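Local coordinates for protein extracellular sialidase/neuraminidase, putative (Aspergillus fumigatus, PDB 2XZI) that acts as a KDNase, a sialidase-family glycosidase that probably releases terminal deamino-neuraminic acid (KDN), which its pocket binds, at residues T75-T78 with A79-G82; R373-N376 with L377-L381; S145-G149 with R150-Y154; D87-P90 with L91-V94; Y320-K323 with L324-K328. One frame throughout, in Å; residues are numbered along the deposited sequence.

All five contacts are local turns, caps or strand junctions of one chain with a six-bladed sialidase beta-propeller fold. Contacts 1 and 4 lie on the same connection, between strands 68-74 and 92-93, and they touch: Asn80 ND2 stands 3.0 Å from Asp87 O. Contact 2 touches contact 1 through Arg374 and contact 5 through a pair of arginines; the centres of contacts 2 and 5 are about 10 Å apart. Contact 3 lies across the molecule, its centre about 41 Å from that of contact 2. Its Arg151 side chain is about 5 Å from a bound deamino-alpha-neuraminic acid; in contact 5, the Glu325 side chain is about 11 Å from one.

Contact 1 (T75-T78 with A79-G82); sequences TKTT and ANNG
An Asx turn at Asn80 faces Thr75 and Thr77 in the loop that leaves strand 68-74. Thr77 OG1 receives Ala79 N at 3.1 Å, and Asn80 N reaches the same oxygen in a weak bond. The hydroxyl can do this because it sits between the backbone N and the carbonyl carbon of Thr77 (chi1 77°). The side chains of Asn80 and Thr75 slide past each other in opposite directions. Asn80 OD1 accepts Gly82 N at 2.9 Å and also packs on Thr75 CB at 3.4 Å. Thr75 CG2 packs beside Gly82 N, 3.6 Å away. Asn80 ND2 donates to Asp87 O, so both ends of the amide are held. Thr75 OG1 bonds to Thr77 O and to Ile51 N. Two waters help close the loop: water 1 bridges Thr77 O and Asn81 N, and water 2 bridges Thr78 O and Asn81 OD1. Side-chain oxygens thus accept backbone N-H groups at Thr77 and in the Asx turn of Asn80, within a loop connecting two strands of a beta-propeller sheet.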
loop_
_atom_site.group_PDB
_atom_site.type_symbol
_atom_site.label_atom_id
_atom_site.label_comp_id
_atom_site.label_asym_id
_atom_site.label_seq_id
_atom_site.Cartn_x
_atom_site.Cartn_y
_atom_site.Cartn_z
ATOM N N THR A 75 16.379 -2.591 -1.039
ATOM C CA THR A 75 17.350 -3.521 -1.574
ATOM C C THR A 75 18.751 -2.921 -1.481
ATOM O O THR A 75 18.938 -1.700 -1.628
ATOM C CB THR A 75 17.002 -3.977 -3.011
ATOM O OG1 THR A 75 16.911 -2.843 -3.894
ATOM C CG2 THR A 75 15.677 -4.725 -2.988
ATOM N N LYS A 76 19.719 -3.797 -1.196
ATOM C CA LYS A 76 21.112 -3.392 -0.992
ATOM C C LYS A 76 21.719 -2.748 -2.226
ATOM O O LYS A 76 22.507 -1.794 -2.114
ATOM C CB LYS A 76 21.959 -4.596 -0.585
ATOM C CG LYS A 76 21.722 -5.091 0.824
ATOM C CD LYS A 76 22.585 -6.321 1.079
ATOM C CE LYS A 76 22.417 -6.802 2.497
ATOM N NZ LYS A 76 23.208 -8.053 2.702
ATOM N N THR A 77 21.338 -3.235 -3.397
ATOM C CA THR A 77 21.834 -2.683 -4.637
ATOM C C THR A 77 20.658 -2.340 -5.514
ATOM O O THR A 77 19.501 -2.696 -5.201
ATOM C CB THR A 77 22.753 -3.656 -5.394
ATOM O OG1 THR A 77 21.949 -4.643 -6.030
ATOM C CG2 THR A 77 23.795 -4.327 -4.448
ATOM N N THR A 78 20.935 -1.622 -6.594
ATOM C CA THR A 78 19.905 -1.263 -7.568
ATOM C C THR A 78 19.576 -2.417 -8.529
ATOM O O THR A 78 18.624 -2.327 -9.308
ATOM C CB THR A 78 20.340 -0.032 -8.394
ATOM O OG1 THR A 78 21.513 -0.378 -9.143
ATOM C CG2 THR A 78 20.652 1.166 -7.492
ATOM N N ALA A 79 20.363 -3.491 -8.483
ATOM C CA ALA A 79 20.289 -4.549 -9.484
ATOM C C ALA A 79 19.838 -5.909 -8.957
ATOM O O ALA A 79 19.573 -6.816 -9.741
ATOM C CB ALA A 79 21.638 -4.687 -10.213
ATOM N N ASN A 80 19.725 -6.055 -7.639
ATOM C CA ASN A 80 19.469 -7.386 -7.094
ATOM C C ASN A 80 18.001 -7.779 -7.067
ATOM O O ASN A 80 17.666 -8.965 -6.901
ATOM C CB ASN A 80 20.174 -7.620 -5.739
ATOM C CG ASN A 80 19.530 -6.881 -4.576
ATOM O OD1 ASN A 80 18.313 -6.677 -4.541
ATOM N ND2 ASN A 80 20.350 -6.535 -3.570
ATOM N N ASN A 81 17.127 -6.792 -7.260
ATOM C CA ASN A 81 15.687 -7.036 -7.431
ATOM C C ASN A 81 15.000 -7.666 -6.210
ATOM O O ASN A 81 13.878 -8.166 -6.305
ATOM C CB ASN A 81 15.418 -7.854 -8.710
ATOM C CG ASN A 81 16.021 -7.208 -9.954
ATOM O OD1 ASN A 81 15.789 -6.038 -10.231
ATOM N ND2 ASN A 81 16.811 -7.976 -10.699
ATOM N N GLY A 82 15.674 -7.643 -5.064
ATOM C CA GLY A 82 15.106 -8.180 -3.828
ATOM C C GLY A 82 14.830 -9.666 -3.884
ATOM O O GLY A 82 13.927 -10.152 -3.202
HETATM O O HOH W 1 17.025 -3.970 -6.872
HETATM O O HOH W 2 17.050 -3.848 -11.204
#

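Contact 2 (R373-N376 with L377-L381); sequences RRFN and LSWIL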
loop_
_atom_site.group_PDB
_atom_site.type_symbol
_atom_site.label_atom_id
_atom_site.label_comp_id
_atom_site.label_asym_id
_atom_site.label_seq_id
_atom_site.Cartn_x
_atom_site.Cartn_y
_atom_site.Cartn_z
ATOM N N ARG A 373 6.811 -11.101 -2.030
ATOM C CA ARG A 373 6.658 -12.090 -3.082
ATOM C C ARG A 373 7.173 -11.504 -4.369
ATOM O O ARG A 373 6.978 -10.297 -4.636
ATOM C CB ARG A 373 5.201 -12.425 -3.299
ATOM C CG ARG A 373 4.541 -13.139 -2.159
ATOM C CD ARG A 373 3.093 -13.497 -2.494
ATOM N NE ARG A 373 2.594 -14.483 -1.541
ATOM C CZ ARG A 373 2.844 -15.788 -1.619
ATOM N NH1 ARG A 373 3.576 -16.280 -2.612
ATOM N NH2 ARG A 373 2.362 -16.604 -0.690
ATOM N N ARG A 374 7.816 -12.358 -5.166
ATOM C CA ARG A 374 8.087 -12.073 -6.569
ATOM C C ARG A 374 7.457 -13.170 -7.396
ATOM O O ARG A 374 7.591 -14.353 -7.062
ATOM C CB ARG A 374 9.585 -12.014 -6.832
ATOM C CG ARG A 374 10.248 -10.803 -6.229
ATOM C CD ARG A 374 11.757 -10.968 -5.971
ATOM N NE ARG A 374 12.439 -11.737 -7.009
ATOM C CZ ARG A 374 12.828 -11.250 -8.186
ATOM N NH1 ARG A 374 12.632 -9.969 -8.482
ATOM N NH2 ARG A 374 13.390 -12.064 -9.080
ATOM N N PHE A 375 6.797 -12.801 -8.488
ATOM C CA PHE A 375 6.286 -13.792 -9.426
ATOM C C PHE A 375 6.178 -13.148 -10.780
ATOM O O PHE A 375 6.062 -11.928 -10.880
ATOM C CB PHE A 375 4.926 -14.356 -8.964
ATOM C CG PHE A 375 3.938 -13.310 -8.513
ATOM C CD1 PHE A 375 3.169 -12.634 -9.430
ATOM C CD2 PHE A 375 3.760 -13.031 -7.162
ATOM C CE1 PHE A 375 2.250 -11.681 -9.021
ATOM C CE2 PHE A 375 2.838 -12.081 -6.748
ATOM C CZ PHE A 375 2.078 -11.411 -7.693
ATOM N N ASN A 376 6.253 -13.948 -11.836
ATOM C CA ASN A 376 6.059 -13.405 -13.168
ATOM C C ASN A 376 4.648 -13.613 -13.688
ATOM O O ASN A 376 3.810 -14.250 -13.045
ATOM C CB ASN A 376 7.121 -13.905 -14.157
ATOM C CG ASN A 376 7.117 -15.415 -14.345
ATOM O OD1 ASN A 376 6.318 -16.158 -13.753
ATOM N ND2 ASN A 376 8.038 -15.878 -15.175
ATOM N N LEU A 377 4.376 -13.016 -14.842
ATOM C CA LEU A 377 3.065 -13.139 -15.465
ATOM C C LEU A 377 2.756 -14.599 -15.749
ATOM O O LEU A 377 1.623 -15.045 -15.555
ATOM C CB LEU A 377 2.997 -12.320 -16.751
ATOM C CG LEU A 377 3.042 -10.805 -16.598
ATOM C CD1 LEU A 377 3.190 -10.207 -17.986
ATOM C CD2 LEU A 377 1.806 -10.263 -15.869
ATOM N N SER A 378 3.769 -15.348 -16.195
ATOM C CA SER A 378 3.595 -16.775 -16.446
ATOM C C SER A 378 3.068 -17.517 -15.226
ATOM O O SER A 378 2.204 -18.363 -15.346
ATOM C CB SER A 378 4.908 -17.409 -16.850
ATOM O OG SER A 378 4.708 -18.797 -16.994
ATOM N N TRP A 379 3.581 -17.180 -14.049
ATOM C CA TRP A 379 3.090 -17.822 -12.838
ATOM C C TRP A 379 1.588 -17.572 -12.651
ATOM O O TRP A 379 0.830 -18.502 -12.358
ATOM C CB TRP A 379 3.891 -17.408 -11.600
ATOM C CG TRP A 379 3.431 -18.116 -10.377
ATOM C CD1 TRP A 379 3.813 -19.356 -9.957
ATOM C CD2 TRP A 379 2.477 -17.643 -9.424
ATOM N NE1 TRP A 379 3.167 -19.680 -8.790
ATOM C CE2 TRP A 379 2.343 -18.645 -8.434
ATOM C CE3 TRP A 379 1.727 -16.462 -9.297
ATOM C CZ2 TRP A 379 1.483 -18.507 -7.333
ATOM C CZ3 TRP A 379 0.885 -16.315 -8.193
ATOM C CH2 TRP A 379 0.772 -17.333 -7.226
ATOM N N ILE A 380 1.140 -16.336 -12.853
ATOM C CA ILE A 380 -0.284 -16.041 -12.718
ATOM C C ILE A 380 -1.097 -16.821 -13.745
ATOM O O ILE A 380 -2.103 -17.452 -13.405
ATOM C CB ILE A 380 -0.587 -14.546 -12.915
ATOM C CG1 ILE A 380 0.213 -13.688 -11.924
ATOM C CG2 ILE A 380 -2.085 -14.280 -12.743
ATOM C CD1 ILE A 380 0.069 -12.153 -12.134
ATOM N N LEU A 381 -0.661 -16.755 -15.001
ATOM C CA LEU A 381 -1.396 -17.344 -16.138
ATOM C C LEU A 381 -1.467 -18.867 -16.144
ATOM O O LEU A 381 -2.393 -19.436 -16.713
ATOM C CB LEU A 381 -0.816 -16.840 -17.462
ATOM C CG LEU A 381 -0.991 -15.341 -17.675
ATOM C CD1 LEU A 381 -0.056 -14.873 -18.798
ATOM C CD2 LEU A 381 -2.453 -15.002 -17.950
#
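Phe375 meets Trp379 and Ile380 where strand 368-375 gives way to helix 377-381. Its CB lies 3.8 Å from Trp379 CE3. CG stays beside the same indole atom. With CG between the backbone N and the carbonyl carbon (chi1 46°), the ring is turned toward Trp379 and Ile380 of the helix. CD1 touches Ile380 CG1, and CE1 reaches Ile380 CD1 at 3.8 Å. Trp379 CZ3 lies over one face of the Phe375 ring, offset toward its rim. The two ring planes are 38° apart, with the centroids of the Phe375 ring and the Trp379 six-membered ring at 5.3 Å, so the pair is oblique.

Asn376 is the N-cap of the helix. Its OD1 accepts Trp379 N at 2.9 Å, and the donor stands above the amide plane. OD1 also takes Tyr11 N, while ND2 gives to Ala9 O, so three bonds, two of them to the N-terminal segment, probably fix the rotation of this amide. The backbone adds a weak bond from Ile380 N to Asn376 O.

The short helix axis runs at 84° to the strand. Phe375 and Ile380 pack on Val307 of strand 305-310 and on Ile349 of strand 349-356, and Leu377 reaches strand 290-294. The helix is therefore seated between two neighbouring sheets.

Contact 3 (S145-G149 with R150-Y154); sequences STWEG and RRHLY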
loop_
_atom_site.group_PDB
_atom_site.type_symbol
_atom_site.label_atom_id
_atom_site.label_comp_id
_atom_site.label_asym_id
_atom_site.label_seq_id
_atom_site.Cartn_x
_atom_site.Cartn_y
_atom_site.Cartn_z
ATOM N N SER A 145 -12.373 17.217 14.820
ATOM C CA SER A 145 -12.012 18.184 13.804
ATOM C C SER A 145 -11.050 19.270 14.297
ATOM O O SER A 145 -10.743 20.207 13.565
ATOM C CB SER A 145 -13.273 18.812 13.214
ATOM O OG SER A 145 -13.859 19.698 14.156
ATOM N N THR A 146 -10.550 19.138 15.523
ATOM C CA THR A 146 -9.603 20.120 16.056
ATOM C C THR A 146 -8.230 19.859 15.456
ATOM O O THR A 146 -7.963 18.763 14.949
ATOM C CB THR A 146 -9.478 20.039 17.587
ATOM O OG1 THR A 146 -8.837 18.805 17.952
ATOM C CG2 THR A 146 -10.847 20.151 18.270
ATOM N N TRP A 147 -7.353 20.858 15.514
ATOM C CA TRP A 147 -6.002 20.722 14.983
ATOM C C TRP A 147 -5.241 19.591 15.675
ATOM O O TRP A 147 -4.568 18.791 15.026
ATOM C CB TRP A 147 -5.250 22.041 15.121
ATOM C CG TRP A 147 -3.877 22.043 14.514
ATOM C CD1 TRP A 147 -2.687 22.189 15.179
ATOM C CD2 TRP A 147 -3.550 21.890 13.129
ATOM N NE1 TRP A 147 -1.643 22.149 14.289
ATOM C CE2 TRP A 147 -2.142 21.972 13.024
ATOM C CE3 TRP A 147 -4.307 21.709 11.962
ATOM C CZ2 TRP A 147 -1.473 21.864 11.800
ATOM C CZ3 TRP A 147 -3.638 21.601 10.746
ATOM C CH2 TRP A 147 -2.234 21.680 10.678
ATOM N N GLU A 148 -5.389 19.491 16.987
ATOM C CA GLU A 148 -4.697 18.469 17.770
ATOM C C GLU A 148 -5.299 17.071 17.606
ATOM O O GLU A 148 -4.578 16.066 17.669
ATOM C CB GLU A 148 -4.703 18.865 19.255
ATOM C CG GLU A 148 -4.081 20.227 19.555
ATOM C CD GLU A 148 -4.996 21.428 19.234
ATOM O OE1 GLU A 148 -6.235 21.261 19.078
ATOM O OE2 GLU A 148 -4.459 22.558 19.142
ATOM N N GLY A 149 -6.611 17.005 17.361
ATOM C CA GLY A 149 -7.329 15.733 17.342
ATOM C C GLY A 149 -7.684 15.154 15.984
ATOM O O GLY A 149 -8.281 14.086 15.911
ATOM N N ARG A 150 -7.330 15.852 14.900
ATOM C CA ARG A 150 -7.698 15.406 13.544
ATOM C C ARG A 150 -6.578 14.600 12.938
ATOM O O ARG A 150 -5.446 14.623 13.429
ATOM C CB ARG A 150 -8.039 16.576 12.614
ATOM C CG ARG A 150 -6.865 17.492 12.260
ATOM C CD ARG A 150 -7.295 18.710 11.442
ATOM N NE ARG A 150 -7.847 18.326 10.138
ATOM C CZ ARG A 150 -8.023 19.134 9.094
ATOM N NH1 ARG A 150 -7.682 20.415 9.151
ATOM N NH2 ARG A 150 -8.512 18.650 7.968
ATOM N N ARG A 151 -6.907 13.873 11.878
ATOM C CA ARG A 151 -5.882 13.211 11.082
ATOM C C ARG A 151 -5.200 14.230 10.169
ATOM O O ARG A 151 -5.868 14.995 9.451
ATOM C CB ARG A 151 -6.492 12.051 10.304
ATOM C CG ARG A 151 -6.900 10.900 11.208
ATOM C CD ARG A 151 -5.791 9.866 11.315
ATOM N NE ARG A 151 -5.756 9.053 10.101
ATOM C CZ ARG A 151 -4.924 8.040 9.889
ATOM N NH1 ARG A 151 -3.992 7.736 10.790
ATOM N NH2 ARG A 151 -5.022 7.357 8.759
ATOM N N HIS A 152 -3.871 14.245 10.211
ATOM C CA HIS A 152 -3.048 15.140 9.373
ATOM C C HIS A 152 -2.506 14.390 8.177
ATOM O O HIS A 152 -2.474 13.168 8.182
ATOM C CB HIS A 152 -1.881 15.721 10.180
ATOM C CG HIS A 152 -2.305 16.699 11.228
ATOM N ND1 HIS A 152 -1.766 17.965 11.317
ATOM C CD2 HIS A 152 -3.208 16.601 12.234
ATOM C CE1 HIS A 152 -2.334 18.613 12.318
ATOM N NE2 HIS A 152 -3.201 17.806 12.899
ATOM N N LEU A 153 -2.110 15.146 7.161
ATOM C CA LEU A 153 -1.496 14.633 5.955
ATOM C C LEU A 153 -0.119 15.246 5.855
ATOM O O LEU A 153 0.029 16.477 5.830
ATOM C CB LEU A 153 -2.333 15.009 4.722
ATOM C CG LEU A 153 -1.743 14.553 3.381
ATOM C CD1 LEU A 153 -2.005 13.070 3.214
ATOM C CD2 LEU A 153 -2.359 15.295 2.250
ATOM N N TYR A 154 0.889 14.382 5.838
ATOM C CA TYR A 154 2.283 14.772 5.769
ATOM C C TYR A 154 2.938 14.322 4.478
ATOM O O TYR A 154 2.520 13.335 3.864
ATOM C CB TYR A 154 3.007 14.144 6.944
ATOM C CG TYR A 154 2.949 14.965 8.220
ATOM C CD1 TYR A 154 1.905 14.814 9.143
ATOM C CD2 TYR A 154 3.953 15.880 8.517
ATOM C CE1 TYR A 154 1.885 15.550 10.327
ATOM C CE2 TYR A 154 3.926 16.620 9.710
ATOM C CZ TYR A 154 2.895 16.463 10.594
ATOM O OH TYR A 154 2.890 17.197 11.766
HETATM O O HOH W 3 -4.637 13.771 16.124
#
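His152 points the edge of its imidazole at the face of the Trp147 indole. The planes make 63°, and the His152 ring centroid is 4.3 Å from that of the Trp147 six-membered ring. CE1 does the touching: it lies 3.4 Å from Trp147 CZ2, over one face and toward the rim. The same imidazole holds the backbone of Trp147. His152 NE2 donates to Trp147 O at 2.7 Å, nearly straight at 167°, within both the carbonyl plane and the ring plane. The second nitrogen, ND1, is hydrogen-bonded to Asp170 OD2, so the rotation of the ring is fixed. Trp147 CG lies opposite its backbone N (chi1 -176°), which brings the indole back over the histidine. In the turn itself, Arg150 CG packs at 3.2 Å on Thr146 O. Thr146 OG1 accepts Gly149 N, an ST motif, and is also hydrogen-bonded to Asp144 OD1. Water 3 joins Glu148 O to Arg150 O. The loop leads into strand 152-158; from it Trp147 packs on Lys173 of helix 172-175 and on Asp170 of strand 169-170, and His152 meets Trp121 of strand 115-122 edge-to-face.

Contact 4 (D87-P90 with L91-V94); sequences DWEP and LREV
The backbone runs extended from Glu89 through Pro90 and Leu91 into strand 92-93, and no direct hydrogen bond joins the two segments. The link is made by side chains, Glu89 to Arg92. Glu89 OE1 lies over one face of the Arg92 guanidinium, 3.1 Å above its plane and toward the rim, with NH2 nearest at 3.2 Å. No N-H of Arg92 points at this oxygen, so the salt bridge rests on charge alone. The carboxylate and guanidinium planes are 22° apart, close to parallel but offset. Arg92 is extended from CG to NE, with CG beside the backbone N (chi1 -62°), and this carries the guanidinium back alongside Glu89. Water 4 lies at the guanidinium edge, in its plane. It accepts from Arg92 NE at 2.9 Å and donates to Pro90 O at 3.0 Å, so it ties the arginine to the chain just before it. Glu89 OE2 has a second salt bridge, to Arg74 NH2; Arg92 NH1 is hydrogen-bonded to Asn163 OD1. Leu91 points away from residues 87-90 and packs on Val71 of strand 68-74 and Phe18 of strand 12-18. Strand 92-93 is an outermost strand of its sheet, bonded along strand 68-74.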
loop_
_atom_site.group_PDB
_atom_site.type_symbol
_atom_site.label_atom_id
_atom_site.label_comp_id
_atom_site.label_asym_id
_atom_site.label_seq_id
_atom_site.Cartn_x
_atom_site.Cartn_y
_atom_site.Cartn_z
ATOM N N ASP A 87 19.461 -9.982 -0.021
ATOM C CA ASP A 87 19.449 -8.835 -0.921
ATOM C C ASP A 87 18.899 -7.551 -0.293
ATOM O O ASP A 87 18.951 -6.478 -0.914
ATOM C CB ASP A 87 18.641 -9.181 -2.175
ATOM C CG ASP A 87 19.354 -10.158 -3.076
ATOM O OD1 ASP A 87 20.595 -10.072 -3.183
ATOM O OD2 ASP A 87 18.672 -10.994 -3.701
ATOM N N TRP A 88 18.341 -7.670 0.910
ATOM C CA TRP A 88 17.644 -6.565 1.566
ATOM C C TRP A 88 18.442 -5.979 2.720
ATOM O O TRP A 88 19.022 -6.720 3.532
ATOM C CB TRP A 88 16.275 -7.027 2.063
ATOM C CG TRP A 88 15.292 -7.252 0.959
ATOM C CD1 TRP A 88 15.048 -8.428 0.294
ATOM C CD2 TRP A 88 14.402 -6.285 0.401
ATOM N NE1 TRP A 88 14.061 -8.249 -0.648
ATOM C CE2 TRP A 88 13.643 -6.944 -0.598
ATOM C CE3 TRP A 88 14.155 -4.928 0.659
ATOM C CZ2 TRP A 88 12.671 -6.297 -1.339
ATOM C CZ3 TRP A 88 13.183 -4.284 -0.085
ATOM C CH2 TRP A 88 12.447 -4.971 -1.066
ATOM N N GLU A 89 18.451 -4.658 2.799
ATOM C CA GLU A 89 19.043 -3.963 3.948
ATOM C C GLU A 89 18.275 -4.238 5.252
ATOM O O GLU A 89 17.115 -4.651 5.222
ATOM C CB GLU A 89 19.091 -2.461 3.692
ATOM C CG GLU A 89 20.071 -2.047 2.596
ATOM C CD GLU A 89 20.028 -0.554 2.308
ATOM O OE1 GLU A 89 19.086 0.124 2.784
ATOM O OE2 GLU A 89 20.924 -0.061 1.589
ATOM N N PRO A 90 18.908 -3.974 6.410
ATOM C CA PRO A 90 18.174 -3.985 7.675
ATOM C C PRO A 90 17.131 -2.873 7.774
ATOM O O PRO A 90 17.168 -1.897 7.011
ATOM C CB PRO A 90 19.269 -3.759 8.734
ATOM C CG PRO A 90 20.545 -4.135 8.068
ATOM C CD PRO A 90 20.356 -3.779 6.616
ATOM N N LEU A 91 16.204 -3.052 8.695
ATOM C CA LEU A 91 15.131 -2.097 8.930
ATOM C C LEU A 91 15.656 -0.700 9.241
ATOM O O LEU A 91 16.579 -0.537 10.049
ATOM C CB LEU A 91 14.241 -2.588 10.074
ATOM C CG LEU A 91 12.924 -1.837 10.217
ATOM C CD1 LEU A 91 11.948 -2.281 9.122
ATOM C CD2 LEU A 91 12.364 -2.144 11.595
ATOM N N ARG A 92 15.051 0.299 8.600
ATOM C CA ARG A 92 15.311 1.720 8.863
ATOM C C ARG A 92 13.989 2.440 9.142
ATOM O O ARG A 92 12.914 1.834 9.035
ATOM C CB ARG A 92 15.988 2.365 7.658
ATOM C CG ARG A 92 17.340 1.791 7.287
ATOM C CD ARG A 92 17.855 2.535 6.083
ATOM N NE ARG A 92 19.144 2.043 5.635
ATOM C CZ ARG A 92 19.889 2.657 4.724
ATOM N NH1 ARG A 92 19.466 3.781 4.177
ATOM N NH2 ARG A 92 21.063 2.156 4.370
ATOM N N GLU A 93 14.075 3.713 9.511
ATOM C CA GLU A 93 12.909 4.500 9.894
ATOM C C GLU A 93 12.836 5.752 9.032
ATOM O O GLU A 93 13.843 6.441 8.823
ATOM C CB GLU A 93 13.005 4.879 11.377
ATOM C CG GLU A 93 11.797 5.616 11.928
ATOM C CD GLU A 93 11.889 5.822 13.415
ATOM O OE1 GLU A 93 12.678 6.686 13.846
ATOM O OE2 GLU A 93 11.175 5.105 14.138
ATOM N N VAL A 94 11.645 6.024 8.501
ATOM C CA VAL A 94 11.405 7.280 7.810
ATOM C C VAL A 94 11.116 8.348 8.870
ATOM O O VAL A 94 11.756 9.393 8.869
ATOM C CB VAL A 94 10.223 7.173 6.824
ATOM C CG1 VAL A 94 9.914 8.552 6.245
ATOM C CG2 VAL A 94 10.538 6.206 5.699
HETATM O O HOH W 4 19.800 -0.470 6.929
#

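Contact 5 (Y320-K323 with L324-K328); sequences YGRK and LEDAK
Arg322 and Lys323 meet Asp326 at the end of strand 322-323, where the chain enters a 3-10 turn. Arg322 comes first. Its chain is extended from CG to NE, with CG turned opposite the backbone N (chi1 -167°), and its CG passes 3.3 Å from Asp326 OD2. NE then donates to Asp326 OD2 at 2.9 Å and 165°, forming a salt bridge. The oxygen lies in the guanidinium plane and uses its anti lone pair, the one away from OD1. The two flat groups are steeply turned, with planes 76° apart, and the bridge is made through the single oxygen OD2. Farther out, Arg322 NH1 bonds to Trp379 O, and the guanidinium makes a cation-pi contact with that indole.

Lys323 follows. Its N donates to water 5 at 3.0 Å, and this water donates to Asp326 OD2 at 2.7 Å. OD2 is thus held by the arginine and the water together, which would probably keep the carboxylate charged. Lys323 O accepts Asp326 N at 3.1 Å, with the donor above the carbonyl plane. The Lys323 side chain leads away from the turn.

Ala327 N bonds to Leu324 O, the next i to i+3 bond. Together these bonds mark a 3-10 turn that follows strand 322-323, an edge strand of one four-stranded propeller sheet, with the salt bridge between strand and turn lying next to Trp379 of helix 377-381.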
loop_
_atom_site.group_PDB
_atom_site.type_symbol
_atom_site.label_atom_id
_atom_site.label_comp_id
_atom_site.label_asym_id
_atom_site.label_seq_id
_atom_site.Cartn_x
_atom_site.Cartn_y
_atom_site.Cartn_z
ATOM N N TYR A 320 -9.694 -14.726 -13.516
ATOM C CA TYR A 320 -9.691 -15.358 -12.209
ATOM C C TYR A 320 -8.358 -15.094 -11.504
ATOM O O TYR A 320 -8.333 -14.786 -10.299
ATOM C CB TYR A 320 -9.947 -16.866 -12.348
ATOM C CG TYR A 320 -9.971 -17.605 -11.029
ATOM C CD1 TYR A 320 -8.784 -17.920 -10.361
ATOM C CD2 TYR A 320 -11.179 -17.975 -10.439
ATOM C CE1 TYR A 320 -8.786 -18.580 -9.145
ATOM C CE2 TYR A 320 -11.189 -18.658 -9.205
ATOM C CZ TYR A 320 -9.983 -18.949 -8.574
ATOM O OH TYR A 320 -9.949 -19.611 -7.363
ATOM N N GLY A 321 -7.269 -15.249 -12.249
ATOM C CA GLY A 321 -5.938 -15.000 -11.725
ATOM C C GLY A 321 -5.408 -16.215 -11.006
ATOM O O GLY A 321 -5.656 -17.353 -11.422
ATOM N N ARG A 322 -4.669 -15.975 -9.932
ATOM C CA ARG A 322 -4.093 -17.059 -9.157
ATOM C C ARG A 322 -4.116 -16.745 -7.660
ATOM O O ARG A 322 -3.822 -15.630 -7.237
ATOM C CB ARG A 322 -2.672 -17.375 -9.627
ATOM C CG ARG A 322 -2.145 -18.690 -9.070
ATOM C CD ARG A 322 -0.934 -19.203 -9.810
ATOM N NE ARG A 322 -0.698 -20.598 -9.438
ATOM C CZ ARG A 322 0.187 -21.399 -10.020
ATOM N NH1 ARG A 322 0.937 -20.974 -11.028
ATOM N NH2 ARG A 322 0.281 -22.661 -9.606
ATOM N N LYS A 323 -4.479 -17.741 -6.867
ATOM C CA LYS A 323 -4.405 -17.620 -5.424
ATOM C C LYS A 323 -2.968 -17.603 -4.971
ATOM O O LYS A 323 -2.182 -18.463 -5.364
ATOM C CB LYS A 323 -5.096 -18.805 -4.741
ATOM C CG LYS A 323 -6.550 -18.925 -5.036
ATOM C CD LYS A 323 -7.095 -20.143 -4.291
ATOM C CE LYS A 323 -8.566 -20.349 -4.553
ATOM N NZ LYS A 323 -9.079 -21.566 -3.844
ATOM N N LEU A 324 -2.628 -16.645 -4.106
ATOM C CA LEU A 324 -1.273 -16.626 -3.535
ATOM C C LEU A 324 -0.949 -17.887 -2.722
ATOM O O LEU A 324 0.225 -18.276 -2.627
ATOM C CB LEU A 324 -0.994 -15.371 -2.691
ATOM C CG LEU A 324 -1.153 -14.049 -3.431
ATOM C CD1 LEU A 324 -0.627 -12.905 -2.582
ATOM C CD2 LEU A 324 -0.484 -14.049 -4.819
ATOM N N GLU A 325 -1.989 -18.546 -2.204
ATOM C CA GLU A 325 -1.787 -19.758 -1.419
ATOM C C GLU A 325 -1.241 -20.921 -2.262
ATOM O O GLU A 325 -0.773 -21.910 -1.716
ATOM C CB GLU A 325 -3.042 -20.136 -0.606
ATOM C CG GLU A 325 -4.384 -19.821 -1.251
ATOM C CD GLU A 325 -5.532 -19.753 -0.247
ATOM O OE1 GLU A 325 -5.683 -20.708 0.550
ATOM O OE2 GLU A 325 -6.291 -18.749 -0.261
ATOM N N ASP A 326 -1.259 -20.784 -3.590
ATOM C CA ASP A 326 -0.604 -21.768 -4.471
ATOM C C ASP A 326 0.917 -21.773 -4.292
ATOM O O ASP A 326 1.592 -22.741 -4.663
ATOM C CB ASP A 326 -0.900 -21.487 -5.948
ATOM C CG ASP A 326 -2.343 -21.747 -6.345
ATOM O OD1 ASP A 326 -3.160 -22.144 -5.495
ATOM O OD2 ASP A 326 -2.637 -21.543 -7.547
ATOM N N ALA A 327 1.452 -20.675 -3.754
ATOM C CA ALA A 327 2.867 -20.546 -3.433
ATOM C C ALA A 327 2.954 -20.095 -1.963
ATOM O O ALA A 327 3.428 -19.003 -1.662
ATOM C CB ALA A 327 3.531 -19.521 -4.358
ATOM N N LYS A 328 2.495 -20.951 -1.048
ATOM C CA LYS A 328 2.375 -20.580 0.364
ATOM C C LYS A 328 3.734 -20.378 1.038
ATOM O O LYS A 328 4.733 -21.042 0.705
ATOM C CB LYS A 328 1.540 -21.615 1.145
ATOM C CG LYS A 328 0.960 -21.093 2.458
ATOM C CD LYS A 328 0.354 -22.217 3.318
ATOM C CE LYS A 328 -0.209 -21.684 4.639
ATOM N NZ LYS A 328 -1.507 -20.959 4.484
HETATM O O HOH W 5 -5.023 -20.406 -8.084
#